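Local coordinates for protein cellulase CEL9M (Clostridium cellulolyticum, PDB 1IA6) that probably hydrolyses internal beta-1,4-glucosidic linkages of cellulose and related beta-glucans, as a calcium- and zinc-binding family 9 glycoside hydrolase, at residues A[72-77]-A[418-423]; A[210-215]-A[257-262]; A[252-257]-A[313-318]; A[286-291]-A[327-332]. All coordinates share one frame; numbering follows the deposited sequence. Where two conformers were deposited one is given.

Contact 1: A[72-77]-A[418-423]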
loop_
_atom_site.group_PDB
_atom_site.type_symbol
_atom_site.label_atom_id
_atom_site.label_comp_id
_atom_site.label_asym_id
_atom_site.label_seq_id
_atom_site.Cartn_x
_atom_site.Cartn_y
_atom_site.Cartn_z
ATOM N N ALA A 72 -0.301 6.152 -1.135
ATOM C CA ALA A 72 -0.870 6.554 -2.417
ATOM C C ALA A 72 -2.048 5.685 -2.834
ATOM O O ALA A 72 -3.048 6.195 -3.340
ATOM C CB ALA A 72 0.207 6.525 -3.507
ATOM N N ILE A 73 -1.935 4.377 -2.631
ATOM C CA ILE A 73 -3.009 3.463 -3.014
ATOM C C ILE A 73 -4.233 3.631 -2.121
ATOM O O ILE A 73 -5.368 3.530 -2.591
ATOM C CB ILE A 73 -2.535 1.991 -2.977
ATOM C CG1 ILE A 73 -1.386 1.796 -3.967
ATOM C CG2 ILE A 73 -3.700 1.046 -3.276
ATOM C CD1 ILE A 73 -1.616 2.404 -5.337
ATOM N N LEU A 74 -4.010 3.878 -0.836
ATOM C CA LEU A 74 -5.127 4.098 0.080
ATOM C C LEU A 74 -5.828 5.394 -0.319
ATOM O O LEU A 74 -7.055 5.469 -0.329
ATOM C CB LEU A 74 -4.632 4.206 1.524
ATOM C CG LEU A 74 -4.202 2.904 2.200
ATOM C CD1 LEU A 74 -3.528 3.227 3.528
ATOM C CD2 LEU A 74 -5.425 2.003 2.414
ATOM N N GLY A 75 -5.041 6.413 -0.652
ATOM C CA GLY A 75 -5.615 7.684 -1.065
ATOM C C GLY A 75 -6.402 7.538 -2.356
ATOM O O GLY A 75 -7.442 8.169 -2.534
ATOM N N TRP A 76 -5.905 6.702 -3.264
ATOM C CA TRP A 76 -6.576 6.476 -4.538
ATOM C C TRP A 76 -7.920 5.789 -4.299
ATOM O O TRP A 76 -8.914 6.110 -4.954
ATOM C CB TRP A 76 -5.688 5.616 -5.453
ATOM C CG TRP A 76 -6.148 5.532 -6.884
ATOM C CD1 TRP A 76 -6.935 6.429 -7.546
ATOM C CD2 TRP A 76 -5.794 4.526 -7.843
ATOM N NE1 TRP A 76 -7.094 6.047 -8.856
ATOM C CE2 TRP A 76 -6.404 4.882 -9.066
ATOM C CE3 TRP A 76 -5.018 3.360 -7.786
ATOM C CZ2 TRP A 76 -6.265 4.114 -10.227
ATOM C CZ3 TRP A 76 -4.879 2.592 -8.944
ATOM C CH2 TRP A 76 -5.500 2.976 -10.146
ATOM N N SER A 77 -7.939 4.856 -3.353
ATOM C CA SER A 77 -9.153 4.121 -3.015
ATOM C C SER A 77 -10.256 5.071 -2.554
ATOM O O SER A 77 -11.405 4.966 -2.987
ATOM C CB SER A 77 -8.862 3.103 -1.906
ATOM O OG SER A 77 -7.823 2.212 -2.279
ATOM N N GLY A 418 -3.865 -2.496 -1.245
ATOM C CA GLY A 418 -4.669 -2.929 -2.373
ATOM C C GLY A 418 -5.974 -3.587 -1.961
ATOM O O GLY A 418 -6.960 -3.524 -2.699
ATOM N N LEU A 419 -5.983 -4.220 -0.792
ATOM C CA LEU A 419 -7.185 -4.884 -0.292
ATOM C C LEU A 419 -8.258 -3.853 0.012
ATOM O O LEU A 419 -9.421 -4.032 -0.347
ATOM C CB LEU A 419 -6.877 -5.687 0.976
ATOM C CG LEU A 419 -8.085 -6.371 1.635
ATOM C CD1 LEU A 419 -8.680 -7.406 0.681
ATOM C CD2 LEU A 419 -7.667 -7.029 2.931
ATOM N N VAL A 420 -7.871 -2.775 0.685
ATOM C CA VAL A 420 -8.833 -1.729 1.009
ATOM C C VAL A 420 -9.489 -1.226 -0.275
ATOM O O VAL A 420 -10.710 -1.085 -0.345
ATOM C CB VAL A 420 -8.159 -0.539 1.723
ATOM C CG1 VAL A 420 -9.173 0.579 1.936
ATOM C CG2 VAL A 420 -7.591 -0.988 3.057
ATOM N N GLY A 421 -8.672 -0.969 -1.292
ATOM C CA GLY A 421 -9.189 -0.480 -2.559
ATOM C C GLY A 421 -10.171 -1.409 -3.253
ATOM O O GLY A 421 -11.241 -0.976 -3.681
ATOM N N VAL A 422 -9.820 -2.687 -3.375
ATOM C CA VAL A 422 -10.707 -3.632 -4.041
ATOM C C VAL A 422 -12.010 -3.824 -3.262
ATOM O O VAL A 422 -13.078 -3.956 -3.859
ATOM C CB VAL A 422 -10.013 -5.012 -4.281
ATOM C CG1 VAL A 422 -9.861 -5.779 -2.982
ATOM C CG2 VAL A 422 -10.814 -5.820 -5.300
ATOM N N LEU A 423 -11.932 -3.837 -1.935
ATOM C CA LEU A 423 -13.139 -3.991 -1.128
ATOM C C LEU A 423 -14.047 -2.771 -1.300
ATOM O O LEU A 423 -15.271 -2.899 -1.363
ATOM C CB LEU A 423 -12.778 -4.194 0.345
ATOM C CG LEU A 423 -12.232 -5.589 0.675
ATOM C CD1 LEU A 423 -11.774 -5.655 2.122
ATOM C CD2 LEU A 423 -13.321 -6.627 0.412
#
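L74 and V420 meet between helices 64-80 and 413-429 in the (alpha/alpha)6 barrel of the family 9 glycoside hydrolases; the segments 72-77 and 418-423 run nearly parallel, their axes approaching to 8.5 Å at an angle of 11°. The two side chains cross at about a right angle. One branch of the leucine, CD2, sits against the valine fork, with CG1 of V420 a little farther from it than CG2, and M94 of helix 91-107 touches both residues. The CG2 methyl of I73, anti to the backbone N, lies over the G418 backbone, 4.1 Å from G418 N. Within the two segments, the nearest CA atoms are those of S77 and G421, 4.6 Å apart, and G421 brings no side chain to the interface there. S77 is deposited in two conformers; in one of them its hydroxyl turns back to bond to I73 O, which also accepts S77 N at 3.0 Å. The apolar side of the contact comes down to one pair of methyls, L74 CD2 and V420 CG2, 3.7 Å apart.

Contact 2: A[210-215]-A[257-262]. With CA (calcium ion), chain B.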
loop_
_atom_site.group_PDB
_atom_site.type_symbol
_atom_site.label_atom_id
_atom_site.label_comp_id
_atom_site.label_asym_id
_atom_site.label_seq_id
_atom_site.Cartn_x
_atom_site.Cartn_y
_atom_site.Cartn_z
ATOM N N GLY A 210 10.411 5.611 -13.867
ATOM C CA GLY A 210 9.635 6.319 -14.873
ATOM C C GLY A 210 8.143 6.147 -14.640
ATOM O O GLY A 210 7.346 7.051 -14.896
ATOM N N ASP A 211 7.765 4.972 -14.154
ATOM C CA ASP A 211 6.369 4.678 -13.862
ATOM C C ASP A 211 5.875 5.578 -12.728
ATOM O O ASP A 211 4.787 6.151 -12.799
ATOM C CB ASP A 211 6.216 3.195 -13.480
ATOM C CG ASP A 211 7.179 2.759 -12.378
ATOM O OD1 ASP A 211 8.361 3.163 -12.406
ATOM O OD2 ASP A 211 6.760 1.991 -11.489
ATOM N N ASP A 212 6.686 5.712 -11.685
ATOM C CA ASP A 212 6.318 6.539 -10.542
ATOM C C ASP A 212 6.238 8.023 -10.899
ATOM O O ASP A 212 5.309 8.718 -10.484
ATOM C CB ASP A 212 7.318 6.292 -9.413
ATOM C CG ASP A 212 7.381 4.831 -9.027
ATOM O OD1 ASP A 212 6.478 4.364 -8.303
ATOM O OD2 ASP A 212 8.315 4.138 -9.479
ATOM N N LEU A 213 7.204 8.515 -11.668
ATOM C CA LEU A 213 7.186 9.917 -12.071
ATOM C C LEU A 213 5.925 10.233 -12.872
ATOM O O LEU A 213 5.284 11.262 -12.656
ATOM C CB LEU A 213 8.416 10.253 -12.918
ATOM C CG LEU A 213 9.728 10.491 -12.169
ATOM C CD1 LEU A 213 10.871 10.585 -13.169
ATOM C CD2 LEU A 213 9.632 11.772 -11.349
ATOM N N ALA A 214 5.576 9.345 -13.799
ATOM C CA ALA A 214 4.395 9.533 -14.638
ATOM C C ALA A 214 3.145 9.540 -13.769
ATOM O O ALA A 214 2.271 10.390 -13.920
ATOM C CB ALA A 214 4.308 8.420 -15.672
ATOM N N TRP A 215 3.070 8.575 -12.860
ATOM C CA TRP A 215 1.953 8.447 -11.931
ATOM C C TRP A 215 1.787 9.718 -11.087
ATOM O O TRP A 215 0.690 10.271 -10.998
ATOM C CB TRP A 215 2.206 7.208 -11.054
ATOM C CG TRP A 215 1.387 7.059 -9.806
ATOM C CD1 TRP A 215 1.833 7.192 -8.518
ATOM C CD2 TRP A 215 0.020 6.629 -9.710
ATOM N NE1 TRP A 215 0.837 6.862 -7.632
ATOM C CE2 TRP A 215 -0.285 6.513 -8.334
ATOM C CE3 TRP A 215 -0.973 6.327 -10.651
ATOM C CZ2 TRP A 215 -1.544 6.107 -7.877
ATOM C CZ3 TRP A 215 -2.226 5.922 -10.194
ATOM C CH2 TRP A 215 -2.498 5.815 -8.818
ATOM N N ASP A 257 6.871 -1.717 -6.618
ATOM C CA ASP A 257 7.940 -1.480 -7.591
ATOM C C ASP A 257 7.467 -1.193 -9.012
ATOM O O ASP A 257 8.168 -0.534 -9.777
ATOM C CB ASP A 257 8.890 -2.687 -7.624
ATOM C CG ASP A 257 10.117 -2.447 -8.491
ATOM O OD1 ASP A 257 10.744 -1.378 -8.352
ATOM O OD2 ASP A 257 10.466 -3.333 -9.303
ATOM N N ASP A 258 6.280 -1.676 -9.357
ATOM C CA ASP A 258 5.748 -1.500 -10.707
ATOM C C ASP A 258 4.417 -0.756 -10.736
ATOM O O ASP A 258 3.376 -1.303 -10.369
ATOM C CB ASP A 258 5.612 -2.880 -11.369
ATOM C CG ASP A 258 5.038 -2.814 -12.775
ATOM O OD1 ASP A 258 4.987 -1.715 -13.363
ATOM O OD2 ASP A 258 4.645 -3.877 -13.293
ATOM N N MET A 259 4.457 0.499 -11.175
ATOM C CA MET A 259 3.254 1.316 -11.254
ATOM C C MET A 259 2.909 1.683 -12.693
ATOM O O MET A 259 2.167 2.632 -12.933
ATOM C CB MET A 259 3.427 2.592 -10.420
ATOM C CG MET A 259 3.379 2.357 -8.917
ATOM S SD MET A 259 1.764 1.761 -8.383
ATOM C CE MET A 259 0.849 3.308 -8.334
ATOM N N TYR A 260 3.439 0.924 -13.649
ATOM C CA TYR A 260 3.172 1.189 -15.059
ATOM C C TYR A 260 1.711 1.046 -15.462
ATOM O O TYR A 260 1.221 1.821 -16.284
ATOM C CB TYR A 260 4.044 0.292 -15.942
ATOM C CG TYR A 260 5.462 0.793 -16.060
ATOM C CD1 TYR A 260 5.760 1.920 -16.829
ATOM C CD2 TYR A 260 6.502 0.182 -15.359
ATOM C CE1 TYR A 260 7.057 2.427 -16.891
ATOM C CE2 TYR A 260 7.800 0.684 -15.415
ATOM C CZ TYR A 260 8.068 1.803 -16.181
ATOM O OH TYR A 260 9.344 2.310 -16.228
ATOM N N VAL A 261 1.007 0.069 -14.895
ATOM C CA VAL A 261 -0.398 -0.124 -15.243
ATOM C C VAL A 261 -1.260 1.023 -14.703
ATOM O O VAL A 261 -2.061 1.603 -15.437
ATOM C CB VAL A 261 -0.922 -1.486 -14.727
ATOM C CG1 VAL A 261 -2.391 -1.658 -15.096
ATOM C CG2 VAL A 261 -0.100 -2.613 -15.335
ATOM N N PRO A 262 -1.113 1.365 -13.413
ATOM C CA PRO A 262 -1.921 2.470 -12.883
ATOM C C PRO A 262 -1.640 3.771 -13.644
ATOM O O PRO A 262 -2.556 4.542 -13.941
ATOM C CB PRO A 262 -1.475 2.552 -11.427
ATOM C CG PRO A 262 -1.175 1.132 -11.094
ATOM C CD PRO A 262 -0.436 0.639 -12.323
HETATM CA CA CA B . 8.717 1.834 -9.992
HETATM O O HOH W 1 7.041 1.706 -8.237
HETATM O O HOH W 2 10.052 1.330 -8.072
#
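The first turn of helix 210-224 lies beside the entry to helix 260-271, with the CA atoms of D211 and Y260 4.9 Å apart and M259 at the N-cap position. D211 bridges the two segments. Its carboxylate grips calcium unevenly, D211 OD2 at 2.5 Å and OD1 at a longer 2.8 Å, and OD2 also accepts M259 N at 2.8 Å on its anti lone pair, the N-H pointing almost straight at it (160°). D211 CB rests over the centre of one face of the Y260 ring, 3.3 Å from the centroid, as a CH-pi contact, with carboxylate and ring planes only 19° apart. M259, bent at chi2 and chi3, brings CE over one face of the W215 indole, 3.6 Å from the five-membered-ring centroid, while P262 CB packs against W215 CZ3 at 3.7 Å. At the helix start, D258 OD1 accepts Y260 N, an Asx turn. D212 OD2 and D257 O bind the metal at 2.4 Å each, two waters join them, and S208 completes this calcium site, which ties a helix start to a loop in the barrel.

Contact 3: A[252-257]-A[313-318]. With CA (calcium ion), chain B; SO4 (sulfate ion), chain E.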
loop_
_atom_site.group_PDB
_atom_site.type_symbol
_atom_site.label_atom_id
_atom_site.label_comp_id
_atom_site.label_asym_id
_atom_site.label_seq_id
_atom_site.Cartn_x
_atom_site.Cartn_y
_atom_site.Cartn_z
ATOM N N TRP A 252 2.921 -8.011 -15.319
ATOM C CA TRP A 252 2.894 -8.051 -13.863
ATOM C C TRP A 252 1.604 -7.373 -13.411
ATOM O O TRP A 252 0.548 -7.551 -14.024
ATOM C CB TRP A 252 4.119 -7.308 -13.312
ATOM C CG TRP A 252 4.561 -7.759 -11.949
ATOM C CD1 TRP A 252 4.614 -7.005 -10.809
ATOM C CD2 TRP A 252 5.029 -9.065 -11.587
ATOM N NE1 TRP A 252 5.085 -7.760 -9.762
ATOM C CE2 TRP A 252 5.347 -9.028 -10.211
ATOM C CE3 TRP A 252 5.210 -10.265 -12.292
ATOM C CZ2 TRP A 252 5.837 -10.146 -9.523
ATOM C CZ3 TRP A 252 5.699 -11.375 -11.608
ATOM C CH2 TRP A 252 6.005 -11.307 -10.239
ATOM N N THR A 253 1.686 -6.599 -12.336
ATOM C CA THR A 253 0.522 -5.886 -11.836
ATOM C C THR A 253 0.981 -4.725 -10.966
ATOM O O THR A 253 2.181 -4.492 -10.798
ATOM C CB THR A 253 -0.410 -6.813 -11.012
ATOM O OG1 THR A 253 -1.613 -6.106 -10.678
ATOM C CG2 THR A 253 0.272 -7.267 -9.730
ATOM N N MET A 254 0.023 -3.988 -10.427
ATOM C CA MET A 254 0.334 -2.863 -9.564
ATOM C C MET A 254 0.947 -3.342 -8.250
ATOM O O MET A 254 0.387 -4.198 -7.568
ATOM C CB MET A 254 -0.940 -2.070 -9.267
ATOM C CG MET A 254 -0.782 -1.023 -8.172
ATOM S SD MET A 254 -2.314 -0.105 -7.917
ATOM C CE MET A 254 -3.207 -1.220 -6.854
ATOM N N CYS A 255 2.104 -2.789 -7.908
ATOM C CA CYS A 255 2.775 -3.129 -6.658
ATOM C C CYS A 255 3.794 -2.037 -6.354
ATOM O O CYS A 255 4.006 -1.139 -7.174
ATOM C CB CYS A 255 3.442 -4.509 -6.738
ATOM S SG CYS A 255 4.700 -4.709 -8.008
ATOM N N TRP A 256 4.426 -2.111 -5.189
ATOM C CA TRP A 256 5.369 -1.076 -4.794
ATOM C C TRP A 256 6.466 -0.746 -5.802
ATOM O O TRP A 256 6.929 0.391 -5.851
ATOM C CB TRP A 256 5.999 -1.401 -3.426
ATOM C CG TRP A 256 6.732 -2.704 -3.357
ATOM C CD1 TRP A 256 6.227 -3.908 -2.960
ATOM C CD2 TRP A 256 8.100 -2.938 -3.708
ATOM N NE1 TRP A 256 7.198 -4.880 -3.043
ATOM C CE2 TRP A 256 8.356 -4.311 -3.501
ATOM C CE3 TRP A 256 9.136 -2.120 -4.181
ATOM C CZ2 TRP A 256 9.609 -4.888 -3.752
ATOM C CZ3 TRP A 256 10.380 -2.691 -4.431
ATOM C CH2 TRP A 256 10.604 -4.064 -4.215
ATOM N N ASP A 257 6.871 -1.717 -6.618
ATOM C CA ASP A 257 7.940 -1.480 -7.591
ATOM C C ASP A 257 7.467 -1.193 -9.012
ATOM O O ASP A 257 8.168 -0.534 -9.777
ATOM C CB ASP A 257 8.890 -2.687 -7.624
ATOM C CG ASP A 257 10.117 -2.447 -8.491
ATOM O OD1 ASP A 257 10.744 -1.378 -8.352
ATOM O OD2 ASP A 257 10.466 -3.333 -9.303
ATOM N N GLU A 313 -4.494 -6.252 -8.666
ATOM C CA GLU A 313 -4.954 -6.259 -10.052
ATOM C C GLU A 313 -6.466 -6.051 -10.078
ATOM O O GLU A 313 -6.988 -5.322 -10.919
ATOM C CB GLU A 313 -4.596 -7.587 -10.729
ATOM C CG GLU A 313 -5.036 -7.706 -12.193
ATOM C CD GLU A 313 -4.227 -6.840 -13.152
ATOM O OE1 GLU A 313 -3.121 -6.385 -12.785
ATOM O OE2 GLU A 313 -4.693 -6.633 -14.293
ATOM N N SER A 314 -7.172 -6.687 -9.148
ATOM C CA SER A 314 -8.623 -6.556 -9.091
ATOM C C SER A 314 -9.039 -5.110 -8.821
ATOM O O SER A 314 -10.028 -4.626 -9.373
ATOM C CB SER A 314 -9.193 -7.486 -8.018
ATOM O OG SER A 314 -8.934 -8.842 -8.349
ATOM N N MET A 315 -8.279 -4.414 -7.981
ATOM C CA MET A 315 -8.598 -3.023 -7.684
ATOM C C MET A 315 -8.492 -2.164 -8.947
ATOM O O MET A 315 -9.371 -1.345 -9.224
ATOM C CB MET A 315 -7.660 -2.464 -6.609
ATOM C CG MET A 315 -7.964 -1.011 -6.269
ATOM S SD MET A 315 -6.690 -0.206 -5.302
ATOM C CE MET A 315 -7.109 1.509 -5.596
ATOM N N VAL A 316 -7.415 -2.348 -9.707
ATOM C CA VAL A 316 -7.219 -1.581 -10.934
ATOM C C VAL A 316 -8.361 -1.845 -11.914
ATOM O O VAL A 316 -8.883 -0.918 -12.537
ATOM C CB VAL A 316 -5.872 -1.938 -11.607
ATOM C CG1 VAL A 316 -5.700 -1.137 -12.893
ATOM C CG2 VAL A 316 -4.723 -1.645 -10.648
ATOM N N MET A 317 -8.755 -3.107 -12.046
ATOM C CA MET A 317 -9.848 -3.458 -12.945
ATOM C C MET A 317 -11.155 -2.788 -12.524
ATOM O O MET A 317 -11.936 -2.361 -13.373
ATOM C CB MET A 317 -10.047 -4.974 -12.987
ATOM C CG MET A 317 -8.886 -5.729 -13.595
ATOM S SD MET A 317 -9.207 -7.500 -13.637
ATOM C CE MET A 317 -8.044 -8.016 -14.915
ATOM N N LEU A 318 -11.400 -2.693 -11.220
ATOM C CA LEU A 318 -12.634 -2.061 -10.750
ATOM C C LEU A 318 -12.632 -0.549 -10.956
ATOM O O LEU A 318 -13.684 0.053 -11.180
ATOM C CB LEU A 318 -12.888 -2.393 -9.276
ATOM C CG LEU A 318 -13.222 -3.862 -8.992
ATOM C CD1 LEU A 318 -13.643 -4.012 -7.542
ATOM C CD2 LEU A 318 -14.340 -4.331 -9.916
HETATM CA CA CA B . 8.717 1.834 -9.992
HETATM S S SO4 E . 7.760 -8.384 -1.430
HETATM O O1 SO4 E . 8.240 -8.709 -0.070
HETATM O O2 SO4 E . 6.790 -7.276 -1.351
HETATM O O3 SO4 E . 7.115 -9.579 -2.015
HETATM O O4 SO4 E . 8.912 -7.989 -2.272
HETATM O O HOH W 1 7.041 1.706 -8.237
HETATM O O HOH W 2 10.052 1.330 -8.072
#
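T253 and E313 meet through a short hydrogen bond, T253 OG1 to E313 OE1 at 2.6 Å, where the loop 252-257 runs past helix 306-323 of the alpha-barrel. The glutamate uses the anti lone pair of OE1. Its chain leaves anti to the backbone N and then bends at chi2 (72°), which swings the carboxylate back toward the threonine; T253 OG1 also lies 3.3 Å from E313 CB. W287 of helix 274-289 packs against both side chains. Next to this polar pair is an apolar one. M254 extends toward the helix and turns at chi3 (82°), placing SD 4.0 Å from V316 CG2 and CE 3.9 Å from M315 SD, so that the thioether chain lies obliquely across two neighbouring residues of the helix.

The other end of the loop is looser and partly exposed. W256 stands well away from helix 306-323, and its NE1 donates to O2 of a sulfate, probably from the crystallisation liquor, at 3.0 Å; R308 also binds that ion. One face of the indole carries D257 CB near its rim. D257 O reaches calcium at 2.4 Å, and W256 O accepts a hydrogen bond from a calcium-bound water. The chemistry is consistent with a divided role for the loop: a buried hydroxyl-carboxylate bond and methionine packing hold T253 and M254 against the helix, and main-chain oxygens farther along serve the metal.

Contact 4: A[286-291]-A[327-332]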
loop_
_atom_site.group_PDB
_atom_site.type_symbol
_atom_site.label_atom_id
_atom_site.label_comp_id
_atom_site.label_asym_id
_atom_site.label_seq_id
_atom_site.Cartn_x
_atom_site.Cartn_y
_atom_site.Cartn_z
ATOM N N TYR A 286 -4.120 -10.359 -20.418
ATOM C CA TYR A 286 -3.058 -11.262 -20.001
ATOM C C TYR A 286 -3.476 -11.955 -18.704
ATOM O O TYR A 286 -3.284 -13.159 -18.541
ATOM C CB TYR A 286 -1.757 -10.480 -19.803
ATOM C CG TYR A 286 -0.568 -11.343 -19.459
ATOM C CD1 TYR A 286 -0.301 -11.704 -18.141
ATOM C CD2 TYR A 286 0.283 -11.817 -20.458
ATOM C CE1 TYR A 286 0.786 -12.518 -17.823
ATOM C CE2 TYR A 286 1.370 -12.630 -20.155
ATOM C CZ TYR A 286 1.617 -12.975 -18.836
ATOM O OH TYR A 286 2.697 -13.771 -18.534
ATOM N N TRP A 287 -4.065 -11.193 -17.788
ATOM C CA TRP A 287 -4.516 -11.762 -16.521
ATOM C C TRP A 287 -5.712 -12.688 -16.698
ATOM O O TRP A 287 -5.880 -13.639 -15.942
ATOM C CB TRP A 287 -4.869 -10.655 -15.522
ATOM C CG TRP A 287 -3.705 -10.258 -14.675
ATOM C CD1 TRP A 287 -2.603 -9.551 -15.068
ATOM C CD2 TRP A 287 -3.485 -10.616 -13.306
ATOM N NE1 TRP A 287 -1.709 -9.451 -14.030
ATOM C CE2 TRP A 287 -2.224 -10.097 -12.937
ATOM C CE3 TRP A 287 -4.229 -11.330 -12.356
ATOM C CZ2 TRP A 287 -1.691 -10.267 -11.654
ATOM C CZ3 TRP A 287 -3.696 -11.500 -11.080
ATOM C CH2 TRP A 287 -2.438 -10.969 -10.745
ATOM N N LYS A 288 -6.538 -12.414 -17.700
ATOM C CA LYS A 288 -7.713 -13.243 -17.945
ATOM C C LYS A 288 -7.388 -14.675 -18.351
ATOM O O LYS A 288 -8.076 -15.613 -17.937
ATOM C CB LYS A 288 -8.582 -12.637 -19.050
ATOM C CG LYS A 288 -9.332 -11.376 -18.686
ATOM C CD LYS A 288 -10.111 -10.887 -19.900
ATOM C CE LYS A 288 -10.872 -9.614 -19.607
ATOM N NZ LYS A 288 -11.627 -9.167 -20.808
ATOM N N THR A 289 -6.342 -14.848 -19.152
ATOM C CA THR A 289 -6.009 -16.177 -19.657
ATOM C C THR A 289 -4.575 -16.687 -19.524
ATOM O O THR A 289 -4.344 -17.894 -19.583
ATOM C CB THR A 289 -6.382 -16.268 -21.146
ATOM O OG1 THR A 289 -5.644 -15.280 -21.877
ATOM C CG2 THR A 289 -7.867 -16.014 -21.342
ATOM N N GLN A 290 -3.615 -15.787 -19.355
ATOM C CA GLN A 290 -2.216 -16.191 -19.260
ATOM C C GLN A 290 -1.737 -16.451 -17.839
ATOM O O GLN A 290 -0.913 -17.336 -17.607
ATOM C CB GLN A 290 -1.326 -15.130 -19.911
ATOM C CG GLN A 290 -1.661 -14.851 -21.367
ATOM C CD GLN A 290 -1.271 -15.989 -22.280
ATOM O OE1 GLN A 290 -0.087 -16.278 -22.458
ATOM N NE2 GLN A 290 -2.265 -16.648 -22.863
ATOM N N VAL A 291 -2.246 -15.681 -16.887
ATOM C CA VAL A 291 -1.838 -15.857 -15.502
ATOM C C VAL A 291 -2.395 -17.159 -14.939
ATOM O O VAL A 291 -3.577 -17.466 -15.095
ATOM C CB VAL A 291 -2.305 -14.674 -14.641
ATOM C CG1 VAL A 291 -1.960 -14.917 -13.182
ATOM C CG2 VAL A 291 -1.636 -13.402 -15.128
ATOM N N GLN A 327 -18.158 -6.684 -17.994
ATOM C CA GLN A 327 -18.629 -7.774 -17.149
ATOM C C GLN A 327 -17.581 -8.856 -16.897
ATOM O O GLN A 327 -17.572 -9.478 -15.834
ATOM C CB GLN A 327 -19.882 -8.403 -17.763
ATOM C CG GLN A 327 -20.697 -9.224 -16.782
ATOM C CD GLN A 327 -21.049 -8.439 -15.532
ATOM O OE1 GLN A 327 -21.569 -7.327 -15.610
ATOM N NE2 GLN A 327 -20.765 -9.017 -14.370
ATOM N N SER A 328 -16.700 -9.078 -17.866
ATOM C CA SER A 328 -15.665 -10.097 -17.718
ATOM C C SER A 328 -14.681 -9.663 -16.633
ATOM O O SER A 328 -14.130 -10.497 -15.916
ATOM C CB SER A 328 -14.922 -10.321 -19.039
ATOM O OG SER A 328 -14.112 -9.209 -19.378
ATOM N N LEU A 329 -14.472 -8.355 -16.511
ATOM C CA LEU A 329 -13.563 -7.817 -15.505
ATOM C C LEU A 329 -14.220 -7.844 -14.130
ATOM O O LEU A 329 -13.573 -8.158 -13.130
ATOM C CB LEU A 329 -13.155 -6.384 -15.862
ATOM C CG LEU A 329 -12.338 -6.229 -17.149
ATOM C CD1 LEU A 329 -12.087 -4.753 -17.430
ATOM C CD2 LEU A 329 -11.021 -6.975 -17.009
ATOM N N LEU A 330 -15.507 -7.519 -14.082
ATOM C CA LEU A 330 -16.240 -7.525 -12.824
ATOM C C LEU A 330 -16.325 -8.938 -12.260
ATOM O O LEU A 330 -16.204 -9.136 -11.053
ATOM C CB LEU A 330 -17.649 -6.957 -13.020
ATOM C CG LEU A 330 -17.714 -5.448 -13.271
ATOM C CD1 LEU A 330 -19.131 -5.043 -13.635
ATOM C CD2 LEU A 330 -17.237 -4.705 -12.030
ATOM N N ASP A 331 -16.526 -9.923 -13.132
ATOM C CA ASP A 331 -16.614 -11.305 -12.678
ATOM C C ASP A 331 -15.269 -11.797 -12.162
ATOM O O ASP A 331 -15.202 -12.495 -11.152
ATOM C CB ASP A 331 -17.089 -12.226 -13.805
ATOM C CG ASP A 331 -18.510 -11.932 -14.242
ATOM O OD1 ASP A 331 -19.339 -11.569 -13.379
ATOM O OD2 ASP A 331 -18.801 -12.077 -15.448
ATOM N N LEU A 332 -14.196 -11.434 -12.856
ATOM C CA LEU A 332 -12.864 -11.863 -12.443
ATOM C C LEU A 332 -12.535 -11.247 -11.092
ATOM O O LEU A 332 -12.115 -11.944 -10.165
ATOM C CB LEU A 332 -11.817 -11.440 -13.485
ATOM C CG LEU A 332 -10.395 -12.010 -13.363
ATOM C CD1 LEU A 332 -9.632 -11.732 -14.648
ATOM C CD2 LEU A 332 -9.672 -11.401 -12.176
#
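K288 reaches from helix 274-289 to the start of helix 327-341. From CB the chain turns beside the backbone N (chi1 -71°) and then runs fully extended. CG passes the end of L332, 4.1 Å from the CD1 methyl, which also lies 4.1 Å from K288 CA; the lysine and leucine chains cross at a slant. Farther out, CE touches L329 CD2 at 3.7 Å, this time with the two chains at about a right angle. The aliphatic part of the lysine is therefore laid over two leucines, in a helix-helix contact at the periphery of the alpha-barrel, away from the metal sites and the predicted catalytic residues. Both leucines are buried, and L329 continues inward onto M317 and Y320 of helix 306-323. At the tip, NZ donates to S328 OG at 2.9 Å. The serine hydroxyl stands between its backbone N and carbonyl carbon (chi1 70°). While accepting from K288 NZ, S328 OG is also hydrogen-bonded to D326 OD1, just ahead of the helix, which would probably make the hydroxyl oxygen a better acceptor. W287, the neighbour of K288, brings its carbonyl oxygen within 4.4 Å of L332 CD1, while its indole NE1 is hydrogen-bonded to W252 O.

Overall arrangement
The four contacts trace a path from near the centre of the chain toward its periphery: contact 1 has its centre about 7 Å from that of the chain and contact 4 about 22 Å. Contacts 2 and 3, with centres about 11 Å apart, share D257 and the calcium ion, and both pack on contact 1, where I73 and W76 of helix 64-80 meet M259, W215, M254 and M315. Contact 3 leads on to contact 4 through helices 274-289, 306-323 and 327-341, consecutive in the chain. In sequence, contact 1 closes a loop enclosing the other three, while contact 3 alternates with contacts 2 and 4. Helices from early and late in the chain, the calcium-binding loop and the peripheral pair of contact 4 are thus joined in one packed body.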